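Local coordinates for lipid-transfer protein (Thermomonospora curvata, PDB 6OK1), which is a lipid-transfer protein of the thiolase superfamily, built on a thiolase-like fold, at residues A[150-155]-A[207-212]; A[211-216]-A[296-301]. All blocks are in the same frame, centred on the assembly; numbering follows the deposited sequence.

Interaction 1 of 2, residues A[150-155]-A[207-212]; sequences QWVAMF and EPLHLL
With its CG anti to the carbonyl carbon (chi1 -79°) and chi2 at 60°, Leu209 splits its isobutyl fork over helix 148-163, one methyl to Ala153 and the other to Val152. CD1 sits 3.8 Å from both CA and CB of Ala153, pressing on backbone and methyl together, while CD2 lies 4.3 Å from CG1 of Val152 in a looser touch. Ala153 has no torsion to choose: its CB points toward segment 207-212, where Glu207, Pro208 and Leu209 all meet it. The carbonyl O of Glu207 is 3.7 Å from this CB, and CD of Pro208 is 3.9 Å from it. The same CD also lies 3.7 Å from the Ala153 carbonyl O, so the CD corner of the proline also rests against the helix backbone. A cis peptide bond before Pro208 bends the chain here. No hydrogen bond crosses the contact, which is a small, buried, apolar one in which the short alanine side chain goes with a close approach of the backbones, the CA atoms of Ala153 and Pro208 being 6.1 Å apart. Pro208 reaches further along the helix to Ala156 and Met160. Glu207 instead faces another protein chain, where its OE2 is held by a polar side chain and its backbone pairs antiparallel with a strand of that chain. The arrangement is that of a short strand, 209-210, docked by aliphatic side chains on the flank of a helix in the N-terminal thiolase domain, beside an interface.

Interaction 2 of 2, residues A[211-216]-A[296-301]; sequences LLDCCQ and HFTPLV
Asp213 and Thr298 are joined twice, and the side-chain bond is the unusual one: Thr298 OG1 donates to Asp213 OD1 over 2.6 Å from above the carboxylate, 43° out of its plane. Threonine's OG1 takes the place between backbone N and carbonyl carbon (chi1 55°), which turns it to the aspartate, the two side chains crossing at about a right angle. The second bond is the backbone one, Thr298 N to Asp213 O at 3.0 Å. The carboxylate has further partners, since His199 NE2 also bonds OD1 and His210 N bonds OD2, so the carboxylate, with three donors, is held in place. One step along, Cys214 faces Phe297 as a non-hydrogen-bonded antiparallel pair, and Phe297 CA makes a CA-H...O contact with Asp213 O. The Cys214 sulfur meets the phenylalanine ring at its edge, in plane, 3.7 Å from CE1. A third hydrogen bond, Cys215 N to His296 O at 2.9 Å, closes the pair on its other side, while SG of Cys215 packs on His296 CB at 3.6 Å. The Phe297 side chain in turn lies with CD2 over the centre of the His296 ring. What results is an isolated antiparallel beta bridge with a Cys sulfur-aromatic contact, stitching a loop of the N-terminal thiolase domain to one of the C-terminal domain.

From the N terminus, helix 148-163 comes first, and the chain returns to it some fifty residues later through 207-212, so that interaction 1 closes a largely helical loop within the N-terminal domain. Straight after, 211-216 begins interaction 2, whose partner 296-301 arrives after roughly eighty more residues that include strands 219-228 and 240-248. The loops follow one another, neither nesting nor crossing, and share Leu211 and Leu212. Their centres are 8 Å apart, and they touch directly: Phe297 packs its CD2 3.6 Å from Val152 CG2, while Pro299 lies against Leu209. Helix, short strand and C-terminal-domain loop thus form one cluster.

Interaction 1 of 2, residues A[150-155]-A[207-212]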
loop_
_atom_site.group_PDB
_atom_site.type_symbol
_atom_site.label_atom_id
_atom_site.label_comp_id
_atom_site.label_asym_id
_atom_site.label_seq_id
_atom_site.Cartn_x
_atom_site.Cartn_y
_atom_site.Cartn_z
ATOM N N GLN A 150 -3.179 -12.555 -21.451
ATOM C CA GLN A 150 -2.559 -12.007 -22.654
ATOM C C GLN A 150 -1.211 -11.392 -22.327
ATOM O O GLN A 150 -0.256 -11.513 -23.106
ATOM C CB GLN A 150 -3.477 -10.968 -23.276
ATOM C CG GLN A 150 -4.796 -11.565 -23.809
ATOM C CD GLN A 150 -5.879 -10.531 -24.022
ATOM O OE1 GLN A 150 -5.751 -9.365 -23.607
ATOM N NE2 GLN A 150 -6.976 -10.953 -24.664
ATOM N N TRP A 151 -1.117 -10.717 -21.178
ATOM C CA TRP A 151 0.160 -10.121 -20.810
ATOM C C TRP A 151 1.234 -11.189 -20.669
ATOM O O TRP A 151 2.375 -10.978 -21.087
ATOM C CB TRP A 151 0.022 -9.285 -19.519
ATOM C CG TRP A 151 -0.925 -8.178 -19.656
ATOM C CD1 TRP A 151 -1.222 -7.507 -20.788
ATOM C CD2 TRP A 151 -1.782 -7.633 -18.625
ATOM N NE1 TRP A 151 -2.215 -6.571 -20.539
ATOM C CE2 TRP A 151 -2.559 -6.625 -19.221
ATOM C CE3 TRP A 151 -1.950 -7.906 -17.258
ATOM C CZ2 TRP A 151 -3.501 -5.893 -18.517
ATOM C CZ3 TRP A 151 -2.877 -7.172 -16.550
ATOM C CH2 TRP A 151 -3.654 -6.184 -17.187
ATOM N N VAL A 152 0.879 -12.346 -20.092
ATOM C CA VAL A 152 1.813 -13.451 -19.922
ATOM C C VAL A 152 2.108 -14.094 -21.265
ATOM O O VAL A 152 3.246 -14.498 -21.546
ATOM C CB VAL A 152 1.256 -14.482 -18.914
ATOM C CG1 VAL A 152 2.101 -15.771 -18.907
ATOM C CG2 VAL A 152 1.205 -13.884 -17.490
ATOM N N ALA A 153 1.088 -14.201 -22.113
ATOM C CA ALA A 153 1.253 -14.865 -23.402
ATOM C C ALA A 153 2.297 -14.175 -24.251
ATOM O O ALA A 153 3.023 -14.840 -25.003
ATOM C CB ALA A 153 -0.073 -14.909 -24.126
ATOM N N MET A 154 2.429 -12.849 -24.121
ATOM C CA MET A 154 3.423 -12.127 -24.900
ATOM C C MET A 154 4.840 -12.577 -24.562
ATOM O O MET A 154 5.690 -12.729 -25.463
ATOM C CB MET A 154 3.259 -10.622 -24.676
ATOM C CG MET A 154 4.012 -9.775 -25.693
ATOM S SD MET A 154 3.319 -9.820 -27.341
ATOM C CE MET A 154 1.942 -8.691 -27.127
ATOM N N PHE A 155 5.108 -12.845 -23.281
ATOM C CA PHE A 155 6.391 -13.411 -22.879
ATOM C C PHE A 155 6.533 -14.855 -23.349
ATOM O O PHE A 155 7.590 -15.265 -23.846
ATOM C CB PHE A 155 6.540 -13.392 -21.357
ATOM C CG PHE A 155 6.602 -12.020 -20.755
ATOM C CD1 PHE A 155 7.640 -11.139 -21.089
ATOM C CD2 PHE A 155 5.669 -11.617 -19.814
ATOM C CE1 PHE A 155 7.708 -9.888 -20.521
ATOM C CE2 PHE A 155 5.754 -10.360 -19.216
ATOM C CZ PHE A 155 6.780 -9.504 -19.576
ATOM N N GLU A 207 -3.183 -17.547 -27.500
ATOM C CA GLU A 207 -2.033 -18.355 -27.856
ATOM C C GLU A 207 -0.787 -17.701 -27.277
ATOM O O GLU A 207 -0.622 -16.479 -27.413
ATOM C CB GLU A 207 -1.882 -18.496 -29.373
ATOM C CG GLU A 207 -3.075 -19.194 -30.038
ATOM C CD GLU A 207 -2.859 -19.413 -31.538
ATOM O OE1 GLU A 207 -1.757 -19.844 -31.927
ATOM O OE2 GLU A 207 -3.769 -19.111 -32.324
ATOM N N PRO A 208 0.127 -18.469 -26.668
ATOM C CA PRO A 208 0.180 -19.947 -26.632
ATOM C C PRO A 208 -0.414 -20.602 -25.388
ATOM O O PRO A 208 0.037 -21.687 -25.002
ATOM C CB PRO A 208 1.677 -20.214 -26.691
ATOM C CG PRO A 208 2.250 -19.080 -25.856
ATOM C CD PRO A 208 1.415 -17.884 -26.237
ATOM N N LEU A 209 -1.379 -19.954 -24.747
ATOM C CA LEU A 209 -1.969 -20.452 -23.501
ATOM C C LEU A 209 -3.327 -21.098 -23.767
ATOM O O LEU A 209 -4.244 -20.448 -24.284
ATOM C CB LEU A 209 -2.135 -19.325 -22.476
ATOM C CG LEU A 209 -0.881 -18.905 -21.711
ATOM C CD1 LEU A 209 0.210 -18.410 -22.618
ATOM C CD2 LEU A 209 -1.242 -17.837 -20.700
ATOM N N HIS A 210 -3.461 -22.354 -23.345
ATOM C CA HIS A 210 -4.723 -23.069 -23.287
ATOM C C HIS A 210 -5.490 -22.675 -22.025
ATOM O O HIS A 210 -4.934 -22.143 -21.066
ATOM C CB HIS A 210 -4.476 -24.581 -23.248
ATOM C CG HIS A 210 -3.876 -25.155 -24.497
ATOM N ND1 HIS A 210 -4.644 -25.759 -25.468
ATOM C CD2 HIS A 210 -2.592 -25.269 -24.911
ATOM C CE1 HIS A 210 -3.861 -26.198 -26.441
ATOM N NE2 HIS A 210 -2.610 -25.892 -26.139
ATOM N N LEU A 211 -6.760 -23.060 -21.986
ATOM C CA LEU A 211 -7.540 -22.899 -20.760
ATOM C C LEU A 211 -6.834 -23.519 -19.556
ATOM O O LEU A 211 -6.770 -22.909 -18.484
ATOM C CB LEU A 211 -8.910 -23.528 -20.970
ATOM C CG LEU A 211 -9.829 -23.514 -19.763
ATOM C CD1 LEU A 211 -10.054 -22.105 -19.266
ATOM C CD2 LEU A 211 -11.131 -24.137 -20.167
ATOM N N LEU A 212 -6.254 -24.709 -19.719
ATOM C CA LEU A 212 -5.636 -25.364 -18.579
ATOM C C LEU A 212 -4.234 -24.828 -18.242
ATOM O O LEU A 212 -3.625 -25.328 -17.297
ATOM C CB LEU A 212 -5.608 -26.895 -18.805
ATOM C CG LEU A 212 -6.964 -27.546 -18.539
ATOM C CD1 LEU A 212 -6.958 -28.974 -19.019
ATOM C CD2 LEU A 212 -7.306 -27.496 -17.058
#

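Interaction 2 of 2, residues A[211-216]-A[296-301]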
loop_
_atom_site.group_PDB
_atom_site.type_symbol
_atom_site.label_atom_id
_atom_site.label_comp_id
_atom_site.label_asym_id
_atom_site.label_seq_id
_atom_site.Cartn_x
_atom_site.Cartn_y
_atom_site.Cartn_z
ATOM N N LEU A 211 -6.760 -23.060 -21.986
ATOM C CA LEU A 211 -7.540 -22.899 -20.760
ATOM C C LEU A 211 -6.834 -23.519 -19.556
ATOM O O LEU A 211 -6.770 -22.909 -18.484
ATOM C CB LEU A 211 -8.910 -23.528 -20.970
ATOM C CG LEU A 211 -9.829 -23.514 -19.763
ATOM C CD1 LEU A 211 -10.054 -22.105 -19.266
ATOM C CD2 LEU A 211 -11.131 -24.137 -20.167
ATOM N N LEU A 212 -6.254 -24.709 -19.719
ATOM C CA LEU A 212 -5.636 -25.364 -18.579
ATOM C C LEU A 212 -4.234 -24.828 -18.242
ATOM O O LEU A 212 -3.625 -25.328 -17.297
ATOM C CB LEU A 212 -5.608 -26.895 -18.805
ATOM C CG LEU A 212 -6.964 -27.546 -18.539
ATOM C CD1 LEU A 212 -6.958 -28.974 -19.019
ATOM C CD2 LEU A 212 -7.306 -27.496 -17.058
ATOM N N ASP A 213 -3.740 -23.784 -18.938
ATOM C CA ASP A 213 -2.557 -23.037 -18.497
ATOM C C ASP A 213 -2.899 -21.931 -17.514
ATOM O O ASP A 213 -1.981 -21.292 -16.981
ATOM C CB ASP A 213 -1.845 -22.405 -19.698
ATOM C CG ASP A 213 -1.185 -23.432 -20.561
ATOM O OD1 ASP A 213 -0.450 -24.246 -19.982
ATOM O OD2 ASP A 213 -1.429 -23.429 -21.785
ATOM N N CYS A 214 -4.186 -21.695 -17.269
ATOM C CA CYS A 214 -4.670 -20.530 -16.542
ATOM C C CYS A 214 -5.387 -20.967 -15.280
ATOM O O CYS A 214 -6.241 -21.849 -15.338
ATOM C CB CYS A 214 -5.650 -19.713 -17.382
ATOM S SG CYS A 214 -5.016 -19.229 -18.979
ATOM N N CYS A 215 -5.082 -20.318 -14.158
ATOM C CA CYS A 215 -5.797 -20.661 -12.931
ATOM C C CYS A 215 -7.156 -19.940 -12.893
ATOM O O CYS A 215 -7.396 -18.954 -13.589
ATOM C CB CYS A 215 -4.951 -20.336 -11.681
ATOM S SG CYS A 215 -4.890 -18.605 -11.264
ATOM N N GLN A 216 -8.069 -20.477 -12.100
ATOM C CA GLN A 216 -9.362 -19.833 -11.895
ATOM C C GLN A 216 -9.285 -18.932 -10.667
ATOM O O GLN A 216 -8.390 -19.058 -9.827
ATOM C CB GLN A 216 -10.465 -20.872 -11.680
ATOM C CG GLN A 216 -10.717 -21.866 -12.827
ATOM C CD GLN A 216 -11.965 -22.728 -12.578
ATOM O OE1 GLN A 216 -12.704 -22.502 -11.625
ATOM N NE2 GLN A 216 -12.192 -23.713 -13.433
ATOM N N HIS A 296 0.082 -18.929 -11.375
ATOM C CA HIS A 296 -1.254 -18.527 -11.823
ATOM C C HIS A 296 -1.401 -18.727 -13.321
ATOM O O HIS A 296 -2.503 -19.013 -13.799
ATOM C CB HIS A 296 -1.604 -17.105 -11.416
ATOM C CG HIS A 296 -0.731 -16.046 -11.999
ATOM N ND1 HIS A 296 0.587 -16.260 -12.339
ATOM C CD2 HIS A 296 -0.990 -14.745 -12.288
ATOM C CE1 HIS A 296 1.111 -15.130 -12.784
ATOM N NE2 HIS A 296 0.172 -14.202 -12.777
ATOM N N PHE A 297 -0.284 -18.683 -14.048
ATOM C CA PHE A 297 -0.173 -19.150 -15.425
ATOM C C PHE A 297 1.047 -20.054 -15.502
ATOM O O PHE A 297 2.075 -19.774 -14.878
ATOM C CB PHE A 297 -0.033 -17.968 -16.403
ATOM C CG PHE A 297 -1.213 -17.050 -16.386
ATOM C CD1 PHE A 297 -2.371 -17.377 -17.073
ATOM C CD2 PHE A 297 -1.183 -15.877 -15.646
ATOM C CE1 PHE A 297 -3.472 -16.541 -17.033
ATOM C CE2 PHE A 297 -2.284 -15.052 -15.611
ATOM C CZ PHE A 297 -3.415 -15.377 -16.308
ATOM N N THR A 298 0.961 -21.111 -16.278
ATOM C CA THR A 298 2.060 -22.061 -16.322
ATOM C C THR A 298 3.359 -21.592 -16.961
ATOM O O THR A 298 4.419 -22.075 -16.565
ATOM C CB THR A 298 1.623 -23.308 -17.075
ATOM O OG1 THR A 298 1.133 -22.916 -18.367
ATOM C CG2 THR A 298 0.567 -24.089 -16.262
ATOM N N PRO A 299 3.349 -20.757 -18.008
ATOM C CA PRO A 299 4.593 -20.625 -18.788
ATOM C C PRO A 299 5.735 -20.006 -18.027
ATOM O O PRO A 299 6.888 -20.332 -18.319
ATOM C CB PRO A 299 4.184 -19.752 -19.974
ATOM C CG PRO A 299 2.697 -19.986 -20.098
ATOM C CD PRO A 299 2.209 -20.117 -18.691
ATOM N N LEU A 300 5.470 -19.088 -17.096
ATOM C CA LEU A 300 6.570 -18.425 -16.418
ATOM C C LEU A 300 7.186 -19.294 -15.336
ATOM O O LEU A 300 8.156 -18.877 -14.708
ATOM C CB LEU A 300 6.111 -17.087 -15.825
ATOM C CG LEU A 300 5.591 -16.079 -16.866
ATOM C CD1 LEU A 300 5.157 -14.749 -16.239
ATOM C CD2 LEU A 300 6.619 -15.816 -17.938
ATOM N N VAL A 301 6.665 -20.500 -15.124
ATOM C CA VAL A 301 7.369 -21.431 -14.246
ATOM C C VAL A 301 8.713 -21.802 -14.841
ATOM O O VAL A 301 9.682 -22.021 -14.102
ATOM C CB VAL A 301 6.495 -22.664 -13.978
ATOM C CG1 VAL A 301 7.294 -23.755 -13.222
ATOM C CG2 VAL A 301 5.267 -22.265 -13.165
#